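Local atomic coordinates of multi-copper Oxidase CueO (Ochrobactrum, PDB entry 6EVG), a protein that oxidises lignin model compounds and lignosulfonate, probably passing their electrons through copper centres to dioxygen as other laccases do. Residues F337-A342 with K430-P435; M192-G197 with V492-D497; I424-T429 with D467-I472; R333-D338 with A402-P407. All coordinates share one frame; numbering follows the deposited sequence.

Interaction 1: residues F337-A342 with K430-P435. With CU (copper (II) ion), chain B.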
# COMPACT_ATOMS: atom_id res chain seq x y z
N PHE A 337 -17.36 -9.18 -1.56
CA PHE A 337 -17.23 -7.84 -2.09
C PHE A 337 -18.42 -7.55 -3.01
O PHE A 337 -18.42 -7.90 -4.20
CB PHE A 337 -15.89 -7.70 -2.86
CG PHE A 337 -14.67 -7.78 -2.00
CD1 PHE A 337 -14.12 -8.97 -1.60
CD2 PHE A 337 -14.06 -6.64 -1.53
CE1 PHE A 337 -12.94 -8.99 -0.85
CE2 PHE A 337 -12.93 -6.68 -0.76
CZ PHE A 337 -12.38 -7.85 -0.40
N ASP A 338 -19.44 -6.93 -2.42
CA ASP A 338 -20.70 -6.75 -3.09
C ASP A 338 -20.73 -5.38 -3.76
O ASP A 338 -20.93 -4.34 -3.11
CB ASP A 338 -21.83 -6.90 -2.07
CG ASP A 338 -23.19 -7.03 -2.73
OD1 ASP A 338 -23.35 -6.78 -3.93
OD2 ASP A 338 -24.13 -7.44 -1.99
N GLU A 339 -20.59 -5.39 -5.09
CA GLU A 339 -20.60 -4.19 -5.89
C GLU A 339 -22.02 -3.65 -6.10
O GLU A 339 -22.17 -2.55 -6.60
CB GLU A 339 -19.97 -4.45 -7.26
CG GLU A 339 -18.51 -4.85 -7.16
CD GLU A 339 -17.89 -5.40 -8.47
OE1 GLU A 339 -18.15 -4.80 -9.53
OE2 GLU A 339 -17.10 -6.46 -8.40
N ARG A 340 -23.06 -4.41 -5.75
CA ARG A 340 -24.46 -4.01 -5.90
C ARG A 340 -24.73 -3.46 -7.29
O ARG A 340 -25.33 -2.42 -7.48
CB ARG A 340 -24.88 -3.00 -4.80
CG ARG A 340 -24.75 -3.60 -3.40
CD ARG A 340 -25.21 -2.64 -2.30
NE ARG A 340 -26.63 -2.33 -2.34
CZ ARG A 340 -27.20 -1.27 -2.95
NH1 ARG A 340 -26.50 -0.35 -3.66
NH2 ARG A 340 -28.52 -1.13 -2.85
N MET A 341 -24.24 -4.19 -8.30
CA MET A 341 -24.28 -3.67 -9.64
C MET A 341 -25.67 -3.44 -10.13
O MET A 341 -25.90 -2.46 -10.78
CB MET A 341 -23.51 -4.56 -10.60
CG MET A 341 -23.31 -3.91 -11.96
SD MET A 341 -22.11 -4.75 -13.01
CE MET A 341 -20.59 -4.48 -12.10
N ALA A 342 -26.60 -4.35 -9.87
CA ALA A 342 -27.96 -4.17 -10.38
C ALA A 342 -28.56 -2.89 -9.83
O ALA A 342 -29.24 -2.14 -10.58
CB ALA A 342 -28.80 -5.39 -10.06
N LYS A 430 -16.98 -11.24 -7.48
CA LYS A 430 -17.81 -11.61 -8.63
C LYS A 430 -17.38 -10.87 -9.91
O LYS A 430 -16.66 -11.39 -10.74
CB LYS A 430 -19.29 -11.29 -8.32
CG LYS A 430 -20.31 -11.57 -9.40
CD LYS A 430 -21.72 -11.15 -9.01
CE LYS A 430 -22.71 -11.46 -10.14
NZ LYS A 430 -23.95 -10.67 -10.00
N GLU A 431 -17.73 -9.61 -10.05
CA GLU A 431 -17.54 -8.92 -11.35
C GLU A 431 -16.11 -8.53 -11.65
O GLU A 431 -15.71 -8.55 -12.82
CB GLU A 431 -18.41 -7.70 -11.51
CG GLU A 431 -19.92 -7.97 -11.54
CD GLU A 431 -20.56 -7.83 -10.16
OE1 GLU A 431 -19.86 -7.91 -9.11
OE2 GLU A 431 -21.80 -7.68 -10.13
N MET A 432 -15.35 -8.19 -10.64
CA MET A 432 -13.93 -7.74 -10.79
C MET A 432 -13.15 -8.15 -9.57
O MET A 432 -13.75 -8.47 -8.53
CB MET A 432 -13.83 -6.24 -11.03
CG MET A 432 -14.26 -5.37 -9.83
SD MET A 432 -14.10 -3.60 -10.11
CE MET A 432 -12.37 -3.27 -9.87
N PRO A 433 -11.81 -8.14 -9.64
CA PRO A 433 -11.00 -8.40 -8.46
C PRO A 433 -11.02 -7.20 -7.49
O PRO A 433 -11.27 -6.08 -7.94
CB PRO A 433 -9.61 -8.57 -9.03
CG PRO A 433 -9.65 -8.35 -10.47
CD PRO A 433 -10.99 -7.91 -10.84
N HIS A 434 -10.78 -7.50 -6.22
CA HIS A 434 -10.75 -6.42 -5.19
C HIS A 434 -9.59 -6.64 -4.27
O HIS A 434 -9.38 -7.74 -3.77
CB HIS A 434 -12.04 -6.41 -4.35
CG HIS A 434 -13.28 -6.13 -5.13
ND1 HIS A 434 -13.87 -4.87 -5.22
CD2 HIS A 434 -14.06 -6.96 -5.89
CE1 HIS A 434 -14.92 -4.96 -6.00
NE2 HIS A 434 -15.05 -6.20 -6.44
N PRO A 435 -8.81 -5.57 -3.97
CA PRO A 435 -7.74 -5.69 -2.93
C PRO A 435 -8.33 -5.54 -1.52
O PRO A 435 -8.79 -4.53 -1.13
CB PRO A 435 -6.83 -4.54 -3.31
CG PRO A 435 -7.73 -3.50 -3.92
CD PRO A 435 -8.83 -4.28 -4.64
CU CU B . -13.39 -3.06 -4.55
O HOH W 1 -17.24 -8.59 -6.59
O HOH W 2 -20.42 -8.01 -6.48
O HOH W 3 -23.36 -6.98 -8.22
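Residues 337-342 and 430-435 run roughly opposite ways, 142° apart end to end, with Phe-337 facing His-434 at one end and Glu-339 facing Glu-431 further on. They form one wall of the type 1 copper site of a cupredoxin domain, where His-434 ND1 binds copper at 2.0 Å. The other ring nitrogen of the imidazole is spoken for too: NE2 donates to Glu-339 OE2 at 2.8 Å, a fairly straight bond of 158°. The oxygen lies close to the imidazole plane, although the N-H reaches it from above the carboxylate plane. Histidine suits the place because it can serve metal and carboxylate at once. Phe-337 supplies a flat apolar cover: its ring is nearly parallel to the imidazole but slid aside, so that Phe-337 CB rests over the imidazole face while His-434 CB lies over the phenyl ring. With CG of Glu-339 anti to its carbonyl carbon (chi1 -63°), the extended chain brings OE2 to the edge of the His-434 ring, where it also takes a weak bond from Met-432 N. With an alanine in place of Glu-339, His-434 NE2 would probably lose its acceptor, leaving the ring less firmly fixed in its rotation. Glu-431 OE1 lies only 3.2 Å from Glu-339 OE2, two acceptors with no hydrogen bond between them, and water 2 bonds Glu-431 OE1 at 2.7 Å. Water 1 accepts from Lys-430 N near this pair. Further along, Met-341 CE packs on Glu-431 CG at 3.6 Å, and water 3 links Met-341 N to Glu-431 OE2, donating to the carboxylate at 2.6 Å.

Interaction 2: residues M192-G197 with V492-D497. With CU (copper (II) ion), chain B.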
# COMPACT_ATOMS: atom_id res chain seq x y z
N MET A 192 -19.12 5.61 -13.60
CA MET A 192 -18.31 4.45 -13.96
C MET A 192 -17.06 4.34 -13.12
O MET A 192 -16.66 3.23 -12.78
CB MET A 192 -17.98 4.46 -15.47
CG MET A 192 -19.20 4.04 -16.30
SD MET A 192 -19.70 2.31 -16.13
CE MET A 192 -18.54 1.42 -17.17
N ASP A 193 -16.44 5.46 -12.79
CA ASP A 193 -15.26 5.46 -11.88
C ASP A 193 -15.64 4.98 -10.50
O ASP A 193 -14.89 4.24 -9.86
CB ASP A 193 -14.63 6.83 -11.77
CG ASP A 193 -14.10 7.36 -13.08
OD1 ASP A 193 -13.52 6.57 -13.88
OD2 ASP A 193 -14.21 8.59 -13.31
N LEU A 194 -16.81 5.40 -10.02
CA LEU A 194 -17.22 4.94 -8.67
C LEU A 194 -17.49 3.43 -8.71
O LEU A 194 -17.19 2.71 -7.76
CB LEU A 194 -18.44 5.69 -8.16
CG LEU A 194 -18.23 7.15 -7.89
CD1 LEU A 194 -19.53 7.80 -7.39
CD2 LEU A 194 -17.04 7.42 -6.93
N MET A 195 -18.11 2.94 -9.81
CA MET A 195 -18.44 1.52 -9.90
C MET A 195 -17.21 0.65 -10.13
O MET A 195 -17.11 -0.45 -9.54
CB MET A 195 -19.46 1.26 -10.96
CG MET A 195 -20.83 1.82 -10.60
SD MET A 195 -22.14 1.55 -11.77
CE MET A 195 -22.30 -0.20 -11.57
N HIS A 196 -16.26 1.10 -10.92
CA HIS A 196 -15.15 0.23 -11.39
C HIS A 196 -13.79 0.61 -10.85
O HIS A 196 -12.85 -0.14 -11.07
CB HIS A 196 -15.13 0.15 -12.93
CG HIS A 196 -16.40 -0.44 -13.49
ND1 HIS A 196 -16.75 -1.76 -13.33
CD2 HIS A 196 -17.46 0.15 -14.07
CE1 HIS A 196 -17.94 -1.98 -13.87
NE2 HIS A 196 -18.38 -0.84 -14.36
N GLY A 197 -13.71 1.75 -10.17
CA GLY A 197 -12.43 2.32 -9.74
C GLY A 197 -11.94 3.37 -10.71
O GLY A 197 -12.16 3.26 -11.92
N VAL A 492 -9.64 -0.40 -3.42
CA VAL A 492 -10.06 0.48 -4.50
C VAL A 492 -10.77 1.64 -3.81
O VAL A 492 -11.79 1.45 -3.19
CB VAL A 492 -10.97 -0.25 -5.53
CG1 VAL A 492 -11.59 0.73 -6.49
CG2 VAL A 492 -10.15 -1.26 -6.28
N LEU A 493 -10.16 2.81 -3.87
CA LEU A 493 -10.59 3.87 -2.95
C LEU A 493 -12.01 4.33 -3.24
O LEU A 493 -12.75 4.72 -2.30
CB LEU A 493 -9.60 5.02 -2.99
CG LEU A 493 -8.17 4.64 -2.61
CD1 LEU A 493 -7.31 5.90 -2.58
CD2 LEU A 493 -8.12 3.93 -1.27
N GLU A 494 -12.43 4.30 -4.50
CA GLU A 494 -13.82 4.60 -4.83
C GLU A 494 -14.79 3.63 -4.14
O GLU A 494 -15.86 4.04 -3.64
CB GLU A 494 -14.02 4.56 -6.33
CG GLU A 494 -13.37 5.70 -7.06
CD GLU A 494 -11.85 5.71 -7.02
OE1 GLU A 494 -11.25 4.63 -7.25
OE2 GLU A 494 -11.28 6.81 -6.81
N HIS A 495 -14.42 2.36 -4.09
CA HIS A 495 -15.30 1.31 -3.50
C HIS A 495 -15.39 1.56 -1.99
O HIS A 495 -16.48 1.47 -1.42
CB HIS A 495 -14.77 -0.08 -3.79
CG HIS A 495 -14.88 -0.45 -5.22
ND1 HIS A 495 -14.34 -1.66 -5.62
CD2 HIS A 495 -15.46 0.15 -6.28
CE1 HIS A 495 -14.65 -1.76 -6.91
NE2 HIS A 495 -15.29 -0.67 -7.34
N GLU A 496 -14.25 1.79 -1.34
CA GLU A 496 -14.27 2.10 0.09
C GLU A 496 -15.18 3.35 0.36
O GLU A 496 -15.97 3.34 1.29
CB GLU A 496 -12.81 2.41 0.48
CG GLU A 496 -12.57 2.75 1.89
CD GLU A 496 -11.14 3.30 2.04
OE1 GLU A 496 -10.19 2.75 1.53
OE2 GLU A 496 -11.11 4.27 2.61
N ASP A 497 -15.03 4.39 -0.46
CA ASP A 497 -15.77 5.64 -0.25
C ASP A 497 -17.29 5.45 -0.44
O ASP A 497 -18.05 6.17 0.20
CB ASP A 497 -15.30 6.75 -1.17
CG ASP A 497 -13.99 7.44 -0.76
OD1 ASP A 497 -13.59 7.32 0.43
OD2 ASP A 497 -13.44 8.17 -1.61
CU CU B . -13.39 -3.06 -4.55
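Met-195 and His-495 join two short helices that cross nearly at a right angle (92°), their axes 7.9 Å apart. The second helix, 493-497, belongs to the ligand-bearing segment of the type 1 copper site in this laccase-like cupredoxin domain: His-495 ND1 binds the copper at 2.0 Å; Cys-490 and His-434 complete the protein ligands seen. His-495 CG stands anti to its carbonyl carbon (chi1 -69°), which swings the imidazole back along the helix, copper on one side and helix 192-196 on the other. There NE2 donates to Met-195 O at 2.9 Å; the donor sits well above the carbonyl plane, and the bond is somewhat bent. This carbonyl lies in the last turn of its helix, where it can serve a side chain. Leu-194 O approaches the same ring edge at CD2, 3.4 Å away, and is buried without a polar partner. Val-492 CG1, anti to its backbone N (chi1 170°), lies 3.7 Å above the centre of the imidazole, so a branched, rigid residue probably helps fix the ring's tilt. Glu-494 bends at chi2, laying CG along Asp-193 O and across Leu-194 CD2, while its carboxylate is satisfied beyond the two helices by Tyr-187, Asn-229 and Phe-198 N. Gly-197 has a positive phi, and a side chain there would press on Val-492; its bare CA instead meets Val-492 CG1 at 3.7 Å and Glu-494 OE1 at 3.6 Å.

Interaction 3: residues I424-T429 with D467-I472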
# COMPACT_ATOMS: atom_id res chain seq x y z
N ILE A 424 -10.20 -17.93 10.33
CA ILE A 424 -10.11 -18.10 8.86
C ILE A 424 -11.22 -17.34 8.23
O ILE A 424 -12.39 -17.51 8.62
CB ILE A 424 -10.14 -19.61 8.47
CG1 ILE A 424 -8.91 -20.27 9.07
CG2 ILE A 424 -10.26 -19.74 6.99
CD1 ILE A 424 -8.86 -21.77 9.03
N TRP A 425 -10.89 -16.49 7.26
CA TRP A 425 -11.87 -15.73 6.52
C TRP A 425 -11.90 -16.20 5.06
O TRP A 425 -10.84 -16.21 4.38
CB TRP A 425 -11.55 -14.26 6.56
CG TRP A 425 -11.74 -13.59 7.89
CD1 TRP A 425 -11.80 -14.16 9.14
CD2 TRP A 425 -11.90 -12.18 8.12
NE1 TRP A 425 -12.06 -13.22 10.10
CE2 TRP A 425 -12.09 -12.00 9.50
CE3 TRP A 425 -11.87 -11.07 7.28
CZ2 TRP A 425 -12.33 -10.74 10.07
CZ3 TRP A 425 -12.11 -9.82 7.83
CH2 TRP A 425 -12.35 -9.67 9.18
N ASP A 426 -13.07 -16.55 4.57
CA ASP A 426 -13.41 -16.78 3.17
C ASP A 426 -13.71 -15.43 2.54
O ASP A 426 -14.56 -14.70 3.06
CB ASP A 426 -14.68 -17.75 3.06
CG ASP A 426 -14.37 -19.19 3.40
OD1 ASP A 426 -13.43 -19.79 2.86
OD2 ASP A 426 -15.08 -19.81 4.22
N LEU A 427 -13.06 -15.10 1.45
CA LEU A 427 -13.29 -13.86 0.71
C LEU A 427 -13.67 -14.15 -0.72
O LEU A 427 -12.99 -14.97 -1.36
CB LEU A 427 -11.99 -13.01 0.74
CG LEU A 427 -11.51 -12.61 2.11
CD1 LEU A 427 -10.19 -11.85 2.03
CD2 LEU A 427 -12.52 -11.78 2.90
N THR A 428 -14.75 -13.54 -1.22
CA THR A 428 -15.25 -13.83 -2.56
C THR A 428 -15.49 -12.55 -3.34
O THR A 428 -15.98 -11.55 -2.78
CB THR A 428 -16.55 -14.65 -2.46
OG1 THR A 428 -17.46 -14.08 -1.60
CG2 THR A 428 -16.36 -15.88 -1.85
N THR A 429 -15.19 -12.62 -4.64
CA THR A 429 -15.54 -11.55 -5.57
C THR A 429 -16.39 -12.13 -6.71
O THR A 429 -16.43 -13.33 -6.93
CB THR A 429 -14.30 -10.85 -6.15
OG1 THR A 429 -13.57 -11.79 -6.96
CG2 THR A 429 -13.38 -10.37 -5.06
N ASP A 467 -9.50 -12.47 -6.28
CA ASP A 467 -10.00 -12.61 -7.66
C ASP A 467 -10.66 -13.96 -7.77
O ASP A 467 -10.07 -14.92 -8.29
CB ASP A 467 -8.85 -12.47 -8.67
CG ASP A 467 -9.33 -12.44 -10.13
OD1 ASP A 467 -10.54 -12.33 -10.39
OD2 ASP A 467 -8.43 -12.53 -11.01
N GLY A 468 -11.92 -14.03 -7.39
CA GLY A 468 -12.72 -15.25 -7.33
C GLY A 468 -12.92 -15.59 -5.87
O GLY A 468 -13.82 -15.06 -5.20
N LYS A 469 -12.05 -16.45 -5.34
CA LYS A 469 -12.09 -16.93 -4.01
C LYS A 469 -10.71 -16.90 -3.37
O LYS A 469 -9.74 -17.22 -4.03
CB LYS A 469 -12.62 -18.38 -4.01
CG LYS A 469 -12.68 -18.99 -2.64
CD LYS A 469 -13.84 -18.37 -1.87
CE LYS A 469 -13.83 -18.65 -0.38
NZ LYS A 469 -13.68 -20.10 -0.07
N ALA A 470 -10.63 -16.55 -2.09
CA ALA A 470 -9.46 -16.72 -1.27
C ALA A 470 -9.82 -17.16 0.11
O ALA A 470 -10.93 -16.86 0.60
CB ALA A 470 -8.65 -15.44 -1.18
N GLU A 471 -8.89 -17.82 0.78
CA GLU A 471 -9.00 -18.10 2.20
C GLU A 471 -7.78 -17.55 2.91
O GLU A 471 -6.65 -17.76 2.43
CB GLU A 471 -9.04 -19.62 2.52
CG GLU A 471 -10.18 -20.39 1.89
CD GLU A 471 -10.05 -21.88 2.01
OE1 GLU A 471 -9.47 -22.34 2.96
OE2 GLU A 471 -10.74 -22.58 1.23
N ILE A 472 -7.99 -16.81 4.00
CA ILE A 472 -6.88 -16.20 4.75
C ILE A 472 -6.98 -16.57 6.20
O ILE A 472 -8.09 -16.77 6.73
CB ILE A 472 -6.78 -14.67 4.55
CG1 ILE A 472 -8.02 -13.95 5.13
CG2 ILE A 472 -6.59 -14.35 3.08
CD1 ILE A 472 -7.88 -12.42 5.15
O HOH W 4 -13.36 -11.71 -9.65
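Trp-425 and Ile-472 exchange two backbone bonds, N to O each way at 2.9 Å, and Leu-427 with Ala-470 does the same; Asp-426/Glu-471 and Thr-428/Lys-469 are the non-hydrogen-bonded pairs between. Past the regular strands Thr-429 N still bonds Gly-468 O, and its hydroxyl takes the return bond: OG1, set between backbone N and carbonyl carbon (chi1 66°), accepts from Gly-468 N at 2.8 Å. Gly-468 adopts backbone angles that a side chain would hardly tolerate. On one face Ile-472 CD1 meets Leu-427 CD1 at 3.9 Å, and its CG1 packs on Trp-425 CB. These branched and aromatic groups suit the interior of the cupredoxin sandwich, where Phe-436 of the opposing sheet touches all three. The other face is polar. Lys-469, bent at chi2 and chi4, lays CD against Thr-428 CG2 at 3.5 Å and curls over to bring NZ to Asp-426 OD1 at 3.0 Å, from well above the carboxylate plane. Glu-471 runs alongside Asp-426 with its carboxylate turned 87° from that of its neighbour. Arg-332, on the adjoining strand, bridges Asp-426 OD2 and Glu-471 OE1, which probably offsets their like charges.

Interaction 4: residues R333-D338 with A402-P407; sequences RSFFFD and AIAGKP
Phe-335 turns its ring edge to the loop: CD1 lies 3.4 Å from Ile-403 O, close to the ring plane, and CE1 reaches Ala-404 CB at 4.1 Å. Phe-337 instead offers a face. Ile-403 CG1 stands over it and CD1 extends to CE2 at 3.6 Å, both side chains pointing the same way, while His-434 lies on the opposite face. Ile-403 sends CG1 away from its own N (chi1 -164°), which carries the ethyl branch to the ring. The loop lies beside strand 332-336, outermost in its cupredoxin sheet, and is joined just beyond Phe-336 by a single antiparallel bridge: Asp-338 N gives to Ala-402 O at 2.9 Å, nearly along the C=O axis, and Ala-402 N returns to Asp-338 O at 3.1 Å. Where the backbones part, water 5 ties Phe-336 N to Ile-403 O, and water 6 ties Phe-336 O to Gly-405 N. Small Ala-404 lets the chain turn close beside the ring of Phe-335, which beyond the loop meets Trp-425 and, edge to face, Phe-488. A serine in place of Phe-335 would probably open a gap between Ala-404 and these rings. Asp-338 CB rests 3.5 Å from Ala-402 O, while OD1 is taken by Arg-340 N.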
# COMPACT_ATOMS: atom_id res chain seq x y z
N ARG A 333 -15.18 -17.05 9.19
CA ARG A 333 -16.02 -16.00 8.66
C ARG A 333 -16.01 -16.00 7.18
O ARG A 333 -15.09 -16.58 6.56
CB ARG A 333 -15.62 -14.61 9.20
CG ARG A 333 -15.61 -14.49 10.70
CD ARG A 333 -15.46 -13.02 11.13
NE ARG A 333 -15.13 -12.94 12.55
CZ ARG A 333 -15.95 -12.58 13.51
NH1 ARG A 333 -17.22 -12.29 13.28
NH2 ARG A 333 -15.50 -12.60 14.77
N SER A 334 -16.93 -15.28 6.57
CA SER A 334 -17.01 -15.08 5.14
C SER A 334 -17.41 -13.67 4.82
O SER A 334 -18.29 -13.10 5.49
CB SER A 334 -18.07 -16.04 4.57
OG SER A 334 -17.82 -17.41 4.84
N PHE A 335 -16.78 -13.09 3.79
CA PHE A 335 -17.14 -11.80 3.27
C PHE A 335 -17.17 -11.82 1.78
O PHE A 335 -16.29 -12.42 1.13
CB PHE A 335 -16.23 -10.67 3.82
CG PHE A 335 -16.26 -10.55 5.30
CD1 PHE A 335 -17.30 -9.91 5.93
CD2 PHE A 335 -15.35 -11.19 6.09
CE1 PHE A 335 -17.37 -9.90 7.32
CE2 PHE A 335 -15.41 -11.19 7.46
CZ PHE A 335 -16.45 -10.55 8.08
N PHE A 336 -18.13 -11.13 1.21
CA PHE A 336 -18.35 -10.97 -0.23
C PHE A 336 -18.22 -9.48 -0.58
O PHE A 336 -18.87 -8.62 0.04
CB PHE A 336 -19.74 -11.52 -0.60
CG PHE A 336 -20.14 -11.28 -2.01
CD1 PHE A 336 -19.32 -11.67 -3.07
CD2 PHE A 336 -21.33 -10.64 -2.31
CE1 PHE A 336 -19.73 -11.47 -4.38
CE2 PHE A 336 -21.71 -10.41 -3.64
CZ PHE A 336 -20.92 -10.87 -4.64
N PHE A 337 -17.36 -9.18 -1.56
CA PHE A 337 -17.23 -7.84 -2.09
C PHE A 337 -18.42 -7.55 -3.01
O PHE A 337 -18.42 -7.90 -4.20
CB PHE A 337 -15.89 -7.70 -2.86
CG PHE A 337 -14.67 -7.78 -2.00
CD1 PHE A 337 -14.12 -8.97 -1.60
CD2 PHE A 337 -14.06 -6.64 -1.53
CE1 PHE A 337 -12.94 -8.99 -0.85
CE2 PHE A 337 -12.93 -6.68 -0.76
CZ PHE A 337 -12.38 -7.85 -0.40
N ASP A 338 -19.44 -6.93 -2.42
CA ASP A 338 -20.70 -6.75 -3.09
C ASP A 338 -20.73 -5.38 -3.76
O ASP A 338 -20.93 -4.34 -3.11
CB ASP A 338 -21.83 -6.90 -2.07
CG ASP A 338 -23.19 -7.03 -2.73
OD1 ASP A 338 -23.35 -6.78 -3.93
OD2 ASP A 338 -24.13 -7.44 -1.99
N ALA A 402 -20.86 -2.85 -0.44
CA ALA A 402 -20.71 -3.45 0.89
C ALA A 402 -19.65 -4.51 0.87
O ALA A 402 -19.42 -5.19 -0.15
CB ALA A 402 -22.02 -4.07 1.38
N ILE A 403 -19.01 -4.71 2.01
CA ILE A 403 -18.17 -5.86 2.30
C ILE A 403 -18.76 -6.79 3.37
O ILE A 403 -18.54 -8.00 3.36
CB ILE A 403 -16.69 -5.48 2.63
CG1 ILE A 403 -15.74 -6.67 2.54
CG2 ILE A 403 -16.54 -4.76 3.95
CD1 ILE A 403 -14.28 -6.26 2.57
N ALA A 404 -19.49 -6.21 4.33
CA ALA A 404 -20.09 -6.95 5.43
C ALA A 404 -21.61 -6.96 5.38
O ALA A 404 -22.30 -6.70 6.40
CB ALA A 404 -19.58 -6.46 6.76
N GLY A 405 -22.16 -7.17 4.20
CA GLY A 405 -23.65 -7.33 4.09
C GLY A 405 -24.35 -6.06 3.76
O GLY A 405 -25.02 -5.94 2.75
N LYS A 406 -24.20 -5.09 4.64
CA LYS A 406 -24.71 -3.73 4.43
C LYS A 406 -23.52 -2.77 4.26
O LYS A 406 -22.43 -2.99 4.79
CB LYS A 406 -25.50 -3.27 5.65
CG LYS A 406 -26.84 -3.99 5.78
CD LYS A 406 -27.68 -3.39 6.93
CE LYS A 406 -29.01 -4.05 7.17
NZ LYS A 406 -29.93 -3.84 6.04
N PRO A 407 -23.74 -1.65 3.53
CA PRO A 407 -22.71 -0.64 3.42
C PRO A 407 -22.16 -0.17 4.76
O PRO A 407 -22.91 -0.08 5.74
CB PRO A 407 -23.38 0.48 2.60
CG PRO A 407 -24.46 -0.22 1.85
CD PRO A 407 -24.95 -1.25 2.81
O HOH W 5 -20.30 -10.24 3.00
O HOH W 6 -21.15 -7.66 1.51

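Interactions 1 and 2 meet at the copper from two directions, their ligand nitrogens His-434 ND1 and His-495 ND1 being 3.3 Å apart, and Met-432 SD packs on His-495 CE1 at 3.7 Å. Interaction 4 shares Phe-337 and Asp-338 with interaction 1, so Phe-337 has His-434 on one ring face and Ile-403 on the other. Interaction 3 lies in the sheet whose strand 422-428 leads into segment 430-435: Phe-337 N is 3.0 Å from Thr-428 O, a probable hydrogen bond, and Thr-429 CG2 touches His-434 CD2. That strand is the neighbour of strand 332-336 in interaction 4, with Asp-426 N 2.8 Å from Arg-333 O. Interactions 2 and 3 stay apart, about 9 Å between nearest atoms.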